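Long-range contacts in filamentous hemagglutinin (Bordetella pertussis, PDB 1RWR), which serves as an adhesin of the whooping-cough bacterium, its N-terminal domain probably directing export through the two-partner secretion pathway: residues F39-P44 with S86-T91; S110-S115 with T146-G151; K228-V233 with S251-S256. All blocks are in the same frame, centred on the assembly; numbering follows the deposited sequence.

All three contacts join successive turns of one right-handed beta-helix, and they follow one another along the chain without overlap. Contacts 1 and 2 are neighbours, their centres about 10 Å apart: strand 86-89 of the first pairs in parallel with strand 109-111 of the second, S86 O and L88 N both bonding to S110. The chain stacks 39-44, 86-91, 110-115 and 146-151 one on the next; 86-91 and 110-115 turn a corner, and 146-151 makes a type I turn. Contact 3 lies in a different parallel sheet, in which strands 229-234 and 252-257 are neighbours, its centre about 27 Å from that of contact 1 and across the chain's centre. Together they sample an elongated solenoid.

Contact 1 (F39-P44 with S86-T91); sequences FNVANP and SRLAGT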
loop_
_atom_site.group_PDB
_atom_site.type_symbol
_atom_site.label_atom_id
_atom_site.label_comp_id
_atom_site.label_asym_id
_atom_site.label_seq_id
_atom_site.Cartn_x
_atom_site.Cartn_y
_atom_site.Cartn_z
ATOM N N PHE A 39 11.509 10.977 1.298
ATOM C CA PHE A 39 10.574 10.437 2.310
ATOM C C PHE A 39 10.963 9.039 2.731
ATOM O O PHE A 39 10.968 8.099 1.909
ATOM C CB PHE A 39 9.137 10.436 1.790
ATOM C CG PHE A 39 8.139 10.117 2.845
ATOM C CD1 PHE A 39 7.625 11.129 3.638
ATOM C CD2 PHE A 39 7.736 8.797 3.075
ATOM C CE1 PHE A 39 6.720 10.845 4.660
ATOM C CE2 PHE A 39 6.865 8.504 4.128
ATOM C CZ PHE A 39 6.366 9.528 4.908
ATOM N N ASN A 40 11.311 8.899 3.998
ATOM C CA ASN A 40 11.682 7.633 4.583
ATOM C C ASN A 40 11.187 7.616 6.008
ATOM O O ASN A 40 11.211 8.657 6.691
ATOM C CB ASN A 40 13.225 7.465 4.568
ATOM C CG ASN A 40 13.780 7.472 3.189
ATOM O OD1 ASN A 40 13.750 6.444 2.501
ATOM N ND2 ASN A 40 14.238 8.636 2.726
ATOM N N VAL A 41 10.831 6.437 6.496
ATOM C CA VAL A 41 10.399 6.244 7.868
ATOM C C VAL A 41 11.237 5.082 8.447
ATOM O O VAL A 41 11.387 4.028 7.828
ATOM C CB VAL A 41 8.889 5.930 7.956
ATOM C CG1 VAL A 41 8.475 5.718 9.398
ATOM C CG2 VAL A 41 8.079 7.071 7.333
ATOM N N ALA A 42 11.766 5.311 9.641
ATOM C CA ALA A 42 12.545 4.321 10.374
ATOM C C ALA A 42 11.954 4.107 11.745
ATOM O O ALA A 42 11.219 4.933 12.248
ATOM C CB ALA A 42 13.955 4.806 10.502
ATOM N N ASN A 43 12.275 2.993 12.368
ATOM C CA ASN A 43 11.743 2.699 13.686
ATOM C C ASN A 43 12.082 3.855 14.643
ATOM O O ASN A 43 13.213 4.418 14.556
ATOM C CB ASN A 43 12.337 1.392 14.205
ATOM C CG ASN A 43 11.831 0.164 13.459
ATOM O OD1 ASN A 43 10.661 0.027 13.211
ATOM N ND2 ASN A 43 12.736 -0.777 13.165
ATOM N N PRO A 44 11.175 4.223 15.548
ATOM C CA PRO A 44 9.866 3.582 15.789
ATOM C C PRO A 44 8.730 3.996 14.837
ATOM O O PRO A 44 7.662 3.408 14.889
ATOM C CB PRO A 44 9.503 4.046 17.189
ATOM C CG PRO A 44 10.433 5.138 17.507
ATOM C CD PRO A 44 11.454 5.288 16.525
ATOM N N SER A 86 11.967 5.197 -1.340
ATOM C CA SER A 86 11.599 5.343 0.067
ATOM C C SER A 86 11.738 4.017 0.788
ATOM O O SER A 86 11.366 2.973 0.247
ATOM C CB SER A 86 10.139 5.775 0.204
ATOM O OG SER A 86 9.927 7.058 -0.308
ATOM N N ARG A 87 12.226 4.058 2.010
ATOM C CA ARG A 87 12.183 2.928 2.900
ATOM C C ARG A 87 11.182 3.269 4.008
ATOM O O ARG A 87 11.194 4.386 4.533
ATOM C CB ARG A 87 13.575 2.679 3.498
ATOM C CG ARG A 87 13.641 1.495 4.353
ATOM C CD ARG A 87 15.068 1.025 4.755
ATOM N NE ARG A 87 14.882 -0.136 5.626
ATOM C CZ ARG A 87 14.606 -0.091 6.935
ATOM N NH1 ARG A 87 14.597 1.058 7.624
ATOM N NH2 ARG A 87 14.382 -1.227 7.570
ATOM N N LEU A 88 10.340 2.297 4.368
ATOM C CA LEU A 88 9.344 2.435 5.433
ATOM C C LEU A 88 9.444 1.301 6.430
ATOM O O LEU A 88 9.223 0.121 6.090
ATOM C CB LEU A 88 7.938 2.422 4.848
ATOM C CG LEU A 88 7.676 3.370 3.692
ATOM C CD1 LEU A 88 6.286 3.151 3.114
ATOM C CD2 LEU A 88 7.878 4.831 4.138
ATOM N N ALA A 89 9.713 1.671 7.669
ATOM C CA ALA A 89 9.798 0.754 8.800
ATOM C C ALA A 89 9.289 1.465 10.024
ATOM O O ALA A 89 9.627 2.633 10.229
ATOM C CB ALA A 89 11.288 0.332 9.054
ATOM N N GLY A 90 8.529 0.741 10.841
ATOM C CA GLY A 90 7.966 1.232 12.085
ATOM C C GLY A 90 6.499 1.552 11.923
ATOM O O GLY A 90 5.851 1.040 11.012
ATOM N N THR A 91 5.984 2.419 12.790
ATOM C CA THR A 91 4.558 2.728 12.842
ATOM C C THR A 91 4.270 4.053 12.190
ATOM O O THR A 91 4.897 5.049 12.516
ATOM C CB THR A 91 4.088 2.819 14.249
ATOM O OG1 THR A 91 4.296 1.571 14.921
ATOM C CG2 THR A 91 2.563 3.083 14.294
HETATM O O HOH W 1 13.935 3.942 6.862
HETATM O O HOH W 2 14.190 1.254 10.913
HETATM O O HOH W 3 6.818 1.527 16.558
#
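The hydroxyl of S86 makes the shortest direct polar bond between the segments, OG donating to F39 O at 2.7 Å, and the same OG also bonds to N105. One residue on, the side chain of N40 stands in for a backbone acceptor: its OD1 takes the N-H of R87 at 2.9 Å on a nearly straight path (163°), while its ND2 turns to the carbonyl of G2. Two backbone bonds follow round the single V41-L88 bridge, V41 N to R87 O lying in the carbonyl plane and A89 N reaching V41 O from above the plane of that carbonyl. V41 O also accepts from a water that R87 NH1 holds at 3.1 Å; the arginine chain, extended from CG to NE, carries its guanidinium along the outside of the pair.

On the inner side, L88 CD2 fits between F39 and V41. It meets the edge of the phenyl ring at CE2, 3.8 Å away, and V41 CG2 at 3.9 Å. F39 CG, beside the carbonyl carbon (chi1 -170°), turns that ring edge to the leucine branch, and the ring also packs edge-to-face with F36. Past the cis peptide before P44, T91 N bonds to P44 O at 2.9 Å. A loop following strand 86-89 to its corner at G90, leucine, valine and phenylalanine inward, is typical of consecutive coils in a beta-helix.

Contact 2 (S110-S115 with T146-G151); sequences SVNGLS and TIERGG
E148 reaches back along the S110-S115 segment, and most of its side chain touches something there. CB sits 3.4 Å from V111 O, the carbonyl that its own backbone N already holds at 2.8 Å, and CG stays beside the same oxygen. CG is anti to the carbonyl carbon (chi1 -57°) and the chain runs extended beyond it, which carries the carboxylate along the outer side of the strand. OE1 comes to 3.4 Å from N112 CB, the two side chains crossing at about a right angle with amide and carboxylate planes 53° apart. OE2 lies near S110 CB and takes a bond at 2.7 Å from a water that also contacts S110 OG.

N112 works in the other direction. Its OD1 accepts the N-H of G150 at 2.8 Å, inside the type I turn from E148 to G151, so the amide side chain braces that turn from the neighbouring coil. Beyond it G151 O receives L114 N in a straight bond (163°) and G113 N in a weak one. The G113-G150 approach is close, with CA atoms 4.1 Å apart.

Under the strands, I147 lies side by side with V111 and puts CD1 3.6 Å from V111 CB; in the beta-helix interior V152 packs on both, L124 on V111 and L169 on I147. S110 and T146 point the opposite way, outward.

The chemistry therefore divides by side: hydrocarbon fills the inside of the coil, whereas the N112 amide oxygen and G151 O hold the corner where regular parallel pairing gives way, and the E148 carboxylate lies alongside, linked to S110 through water.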
loop_
_atom_site.group_PDB
_atom_site.type_symbol
_atom_site.label_atom_id
_atom_site.label_comp_id
_atom_site.label_asym_id
_atom_site.label_seq_id
_atom_site.Cartn_x
_atom_site.Cartn_y
_atom_site.Cartn_z
ATOM N N SER A 110 10.609 0.301 -0.364
ATOM C CA SER A 110 10.872 -0.937 0.349
ATOM C C SER A 110 10.258 -0.820 1.751
ATOM O O SER A 110 10.280 0.265 2.364
ATOM C CB SER A 110 12.370 -1.226 0.357
ATOM O OG SER A 110 13.051 -0.197 0.985
ATOM N N VAL A 111 9.690 -1.932 2.219
ATOM C CA VAL A 111 8.912 -1.968 3.428
ATOM C C VAL A 111 9.431 -3.069 4.346
ATOM O O VAL A 111 9.567 -4.188 3.925
ATOM C CB VAL A 111 7.463 -2.245 3.080
ATOM C CG1 VAL A 111 6.597 -2.204 4.300
ATOM C CG2 VAL A 111 6.915 -1.234 2.063
ATOM N N ASN A 112 9.697 -2.738 5.603
ATOM C CA ASN A 112 10.188 -3.748 6.554
ATOM C C ASN A 112 9.641 -3.535 7.956
ATOM O O ASN A 112 10.085 -2.659 8.677
ATOM C CB ASN A 112 11.711 -3.736 6.598
ATOM C CG ASN A 112 12.261 -4.949 7.332
ATOM O OD1 ASN A 112 11.821 -6.037 7.102
ATOM N ND2 ASN A 112 13.209 -4.743 8.240
ATOM N N GLY A 113 8.663 -4.332 8.345
ATOM C CA GLY A 113 8.092 -4.234 9.678
ATOM C C GLY A 113 7.270 -2.953 9.853
ATOM O O GLY A 113 7.528 -2.131 10.756
ATOM N N LEU A 114 6.281 -2.798 9.002
ATOM C CA LEU A 114 5.455 -1.594 8.944
ATOM C C LEU A 114 4.125 -1.828 9.645
ATOM O O LEU A 114 3.515 -2.863 9.472
ATOM C CB LEU A 114 5.227 -1.183 7.488
ATOM C CG LEU A 114 4.595 0.203 7.245
ATOM C CD1 LEU A 114 5.511 1.303 7.691
ATOM C CD2 LEU A 114 4.190 0.406 5.789
ATOM N N SER A 115 3.665 -0.848 10.412
ATOM C CA SER A 115 2.317 -0.910 10.997
ATOM C C SER A 115 1.719 0.498 10.957
ATOM O O SER A 115 2.361 1.462 10.475
ATOM C CB SER A 115 2.357 -1.457 12.430
ATOM O OG SER A 115 3.123 -0.597 13.205
ATOM N N THR A 146 8.770 -3.472 -2.638
ATOM C CA THR A 146 9.245 -4.707 -2.039
ATOM C C THR A 146 8.855 -4.779 -0.569
ATOM O O THR A 146 9.168 -3.880 0.212
ATOM C CB THR A 146 10.776 -4.783 -2.151
ATOM O OG1 THR A 146 11.188 -4.767 -3.534
ATOM C CG2 THR A 146 11.262 -6.075 -1.548
ATOM N N ILE A 147 8.125 -5.828 -0.205
ATOM C CA ILE A 147 7.835 -6.103 1.170
ATOM C C ILE A 147 8.931 -7.071 1.627
ATOM O O ILE A 147 8.997 -8.186 1.151
ATOM C CB ILE A 147 6.414 -6.732 1.355
ATOM C CG1 ILE A 147 5.305 -5.840 0.775
ATOM C CG2 ILE A 147 6.180 -6.999 2.822
ATOM C CD1 ILE A 147 5.356 -4.434 1.192
ATOM N N GLU A 148 9.796 -6.588 2.493
ATOM C CA GLU A 148 10.890 -7.368 3.061
ATOM C C GLU A 148 10.418 -8.272 4.179
ATOM O O GLU A 148 9.260 -8.257 4.590
ATOM C CB GLU A 148 12.023 -6.438 3.533
ATOM C CG GLU A 148 12.558 -5.548 2.430
ATOM C CD GLU A 148 13.652 -4.604 2.867
ATOM O OE1 GLU A 148 13.893 -4.500 4.091
ATOM O OE2 GLU A 148 14.287 -3.961 1.971
ATOM N N ARG A 149 11.337 -9.058 4.720
ATOM C CA ARG A 149 10.985 -10.101 5.683
ATOM C C ARG A 149 10.207 -9.670 6.931
ATOM O O ARG A 149 9.472 -10.473 7.484
ATOM C CB ARG A 149 12.259 -10.842 6.108
ATOM C CG ARG A 149 13.232 -9.980 6.833
ATOM C CD ARG A 149 14.645 -10.515 6.850
ATOM N NE ARG A 149 14.817 -11.583 7.824
ATOM C CZ ARG A 149 14.670 -12.879 7.564
ATOM N NH1 ARG A 149 14.309 -13.293 6.356
ATOM N NH2 ARG A 149 14.882 -13.779 8.518
ATOM N N GLY A 150 10.388 -8.420 7.383
ATOM C CA GLY A 150 9.676 -7.856 8.533
ATOM C C GLY A 150 8.177 -7.689 8.324
ATOM O O GLY A 150 7.381 -7.689 9.291
ATOM N N GLY A 151 7.781 -7.506 7.062
ATOM C CA GLY A 151 6.394 -7.627 6.685
ATOM C C GLY A 151 5.604 -6.381 7.004
ATOM O O GLY A 151 6.163 -5.303 7.314
HETATM O O HOH W 4 15.004 -1.431 2.599
#

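Contact 3 (K228-V233 with S251-S256); sequences KHITLV and SAITVS
L232 and V255 lie side by side and point the same way, into the interior, with L232 CD1 4.1 Å from V255 CG2 and V255 CG1 settled beside L232 CB. Having CG1 anti to the backbone N (chi1 -174°) lets the valine place one methyl against the leucine's stem and the other against its tip. I230 and I253 also touch two residues earlier, more loosely, I230 CB to I253 CG1 at 4.2 Å; M225 packs on I230 and L232, while A266 and V268 cover I253. At two positions like sits over like, I230 on I253 inside and T231 on T254 outside.

Such in-register stacking of residues from one coil to the next is a hallmark of the right-handed parallel beta-helix, the fold of the pectate-lyase-like clan. The two strands run only 4° from parallel, their axes 4.7 Å apart, and the backbone bonds pass in sequence from I230 N to A252 O, T254 N to I230 O, L232 N to T254 O and S256 N to L232 O.

On the outer face the threonines share a water: it donates to I230 O at 3.0 Å and also bonds T254 OG1 at 2.8 Å and T231 OG1. H229 is on the same face. A252 CB approaches its ring in plane, at the edge, 3.7 Å from CD2, and S251 CB comes obliquely to 3.5 Å from NE2. The other ring nitrogen, ND1, is tied to D183 OD1 on the preceding coil, which probably holds the ring's rotation.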
loop_
_atom_site.group_PDB
_atom_site.type_symbol
_atom_site.label_atom_id
_atom_site.label_comp_id
_atom_site.label_asym_id
_atom_site.label_seq_id
_atom_site.Cartn_x
_atom_site.Cartn_y
_atom_site.Cartn_z
ATOM N N LYS A 228 -9.095 -9.926 4.836
ATOM C CA LYS A 228 -10.544 -10.125 4.814
ATOM C C LYS A 228 -11.007 -10.533 3.423
ATOM O O LYS A 228 -11.752 -11.482 3.257
ATOM C CB LYS A 228 -11.265 -8.849 5.329
ATOM C CG LYS A 228 -12.768 -8.952 5.371
ATOM C CD LYS A 228 -13.371 -7.830 6.179
ATOM C CE LYS A 228 -13.246 -6.505 5.483
ATOM N NZ LYS A 228 -13.686 -5.440 6.413
ATOM N N HIS A 229 -10.566 -9.782 2.430
ATOM C CA HIS A 229 -10.542 -10.164 1.050
ATOM C C HIS A 229 -9.124 -9.900 0.586
ATOM O O HIS A 229 -8.527 -8.887 0.973
ATOM C CB HIS A 229 -11.483 -9.313 0.189
ATOM C CG HIS A 229 -12.887 -9.259 0.704
ATOM N ND1 HIS A 229 -13.283 -8.342 1.651
ATOM C CD2 HIS A 229 -13.989 -9.997 0.409
ATOM C CE1 HIS A 229 -14.566 -8.523 1.931
ATOM N NE2 HIS A 229 -15.013 -9.534 1.208
ATOM N N ILE A 230 -8.605 -10.786 -0.238
ATOM C CA ILE A 230 -7.288 -10.629 -0.877
ATOM C C ILE A 230 -7.493 -10.570 -2.387
ATOM O O ILE A 230 -8.179 -11.432 -2.980
ATOM C CB ILE A 230 -6.367 -11.809 -0.532
ATOM C CG1 ILE A 230 -6.156 -11.932 0.974
ATOM C CG2 ILE A 230 -4.998 -11.662 -1.221
ATOM C CD1 ILE A 230 -5.385 -13.165 1.356
ATOM N N THR A 231 -6.926 -9.547 -3.010
ATOM C CA THR A 231 -6.997 -9.376 -4.435
ATOM C C THR A 231 -5.591 -9.132 -4.980
ATOM O O THR A 231 -4.899 -8.240 -4.502
ATOM C CB THR A 231 -7.867 -8.190 -4.756
ATOM O OG1 THR A 231 -9.180 -8.407 -4.216
ATOM C CG2 THR A 231 -8.045 -8.030 -6.272
ATOM N N LEU A 232 -5.198 -9.924 -5.973
ATOM C CA LEU A 232 -3.954 -9.749 -6.712
ATOM C C LEU A 232 -4.265 -9.530 -8.175
ATOM O O LEU A 232 -4.961 -10.346 -8.796
ATOM C CB LEU A 232 -3.007 -10.940 -6.522
ATOM C CG LEU A 232 -2.773 -11.482 -5.085
ATOM C CD1 LEU A 232 -1.930 -12.764 -5.177
ATOM C CD2 LEU A 232 -2.108 -10.491 -4.203
ATOM N N VAL A 233 -3.766 -8.425 -8.714
ATOM C CA VAL A 233 -4.051 -8.018 -10.061
ATOM C C VAL A 233 -2.743 -7.648 -10.762
ATOM O O VAL A 233 -1.945 -6.898 -10.218
ATOM C CB VAL A 233 -5.011 -6.813 -10.105
ATOM C CG1 VAL A 233 -5.131 -6.279 -11.553
ATOM C CG2 VAL A 233 -6.380 -7.179 -9.522
ATOM N N SER A 251 -13.163 -14.387 3.423
ATOM C CA SER A 251 -14.261 -14.046 2.513
ATOM C C SER A 251 -13.991 -14.102 1.014
ATOM O O SER A 251 -14.914 -14.315 0.247
ATOM C CB SER A 251 -14.789 -12.658 2.866
ATOM O OG SER A 251 -15.319 -12.658 4.179
ATOM N N ALA A 252 -12.753 -13.896 0.570
ATOM C CA ALA A 252 -12.459 -14.013 -0.861
ATOM C C ALA A 252 -10.982 -13.932 -1.157
ATOM O O ALA A 252 -10.273 -13.129 -0.567
ATOM C CB ALA A 252 -13.153 -12.918 -1.690
ATOM N N ILE A 253 -10.577 -14.699 -2.158
ATOM C CA ILE A 253 -9.286 -14.532 -2.818
ATOM C C ILE A 253 -9.558 -14.443 -4.303
ATOM O O ILE A 253 -10.191 -15.346 -4.908
ATOM C CB ILE A 253 -8.336 -15.706 -2.481
ATOM C CG1 ILE A 253 -7.941 -15.704 -1.005
ATOM C CG2 ILE A 253 -7.078 -15.692 -3.359
ATOM C CD1 ILE A 253 -7.270 -16.994 -0.538
ATOM N N THR A 254 -9.098 -13.371 -4.893
ATOM C CA THR A 254 -9.265 -13.130 -6.318
ATOM C C THR A 254 -7.919 -12.805 -6.929
ATOM O O THR A 254 -7.217 -11.902 -6.455
ATOM C CB THR A 254 -10.214 -11.964 -6.533
ATOM O OG1 THR A 254 -11.425 -12.190 -5.791
ATOM C CG2 THR A 254 -10.617 -11.818 -7.999
ATOM N N VAL A 255 -7.555 -13.526 -7.978
ATOM C CA VAL A 255 -6.341 -13.207 -8.742
ATOM C C VAL A 255 -6.695 -13.023 -10.211
ATOM O O VAL A 255 -7.335 -13.912 -10.823
ATOM C CB VAL A 255 -5.270 -14.320 -8.582
ATOM C CG1 VAL A 255 -3.993 -13.901 -9.251
ATOM C CG2 VAL A 255 -5.033 -14.666 -7.163
ATOM N N SER A 256 -6.256 -11.916 -10.785
ATOM C CA SER A 256 -6.464 -11.578 -12.195
ATOM C C SER A 256 -5.097 -11.276 -12.807
ATOM O O SER A 256 -4.322 -10.476 -12.273
ATOM C CB SER A 256 -7.430 -10.390 -12.297
ATOM O OG SER A 256 -7.527 -9.869 -13.631
HETATM O O HOH W 5 -11.086 -10.808 -3.366
#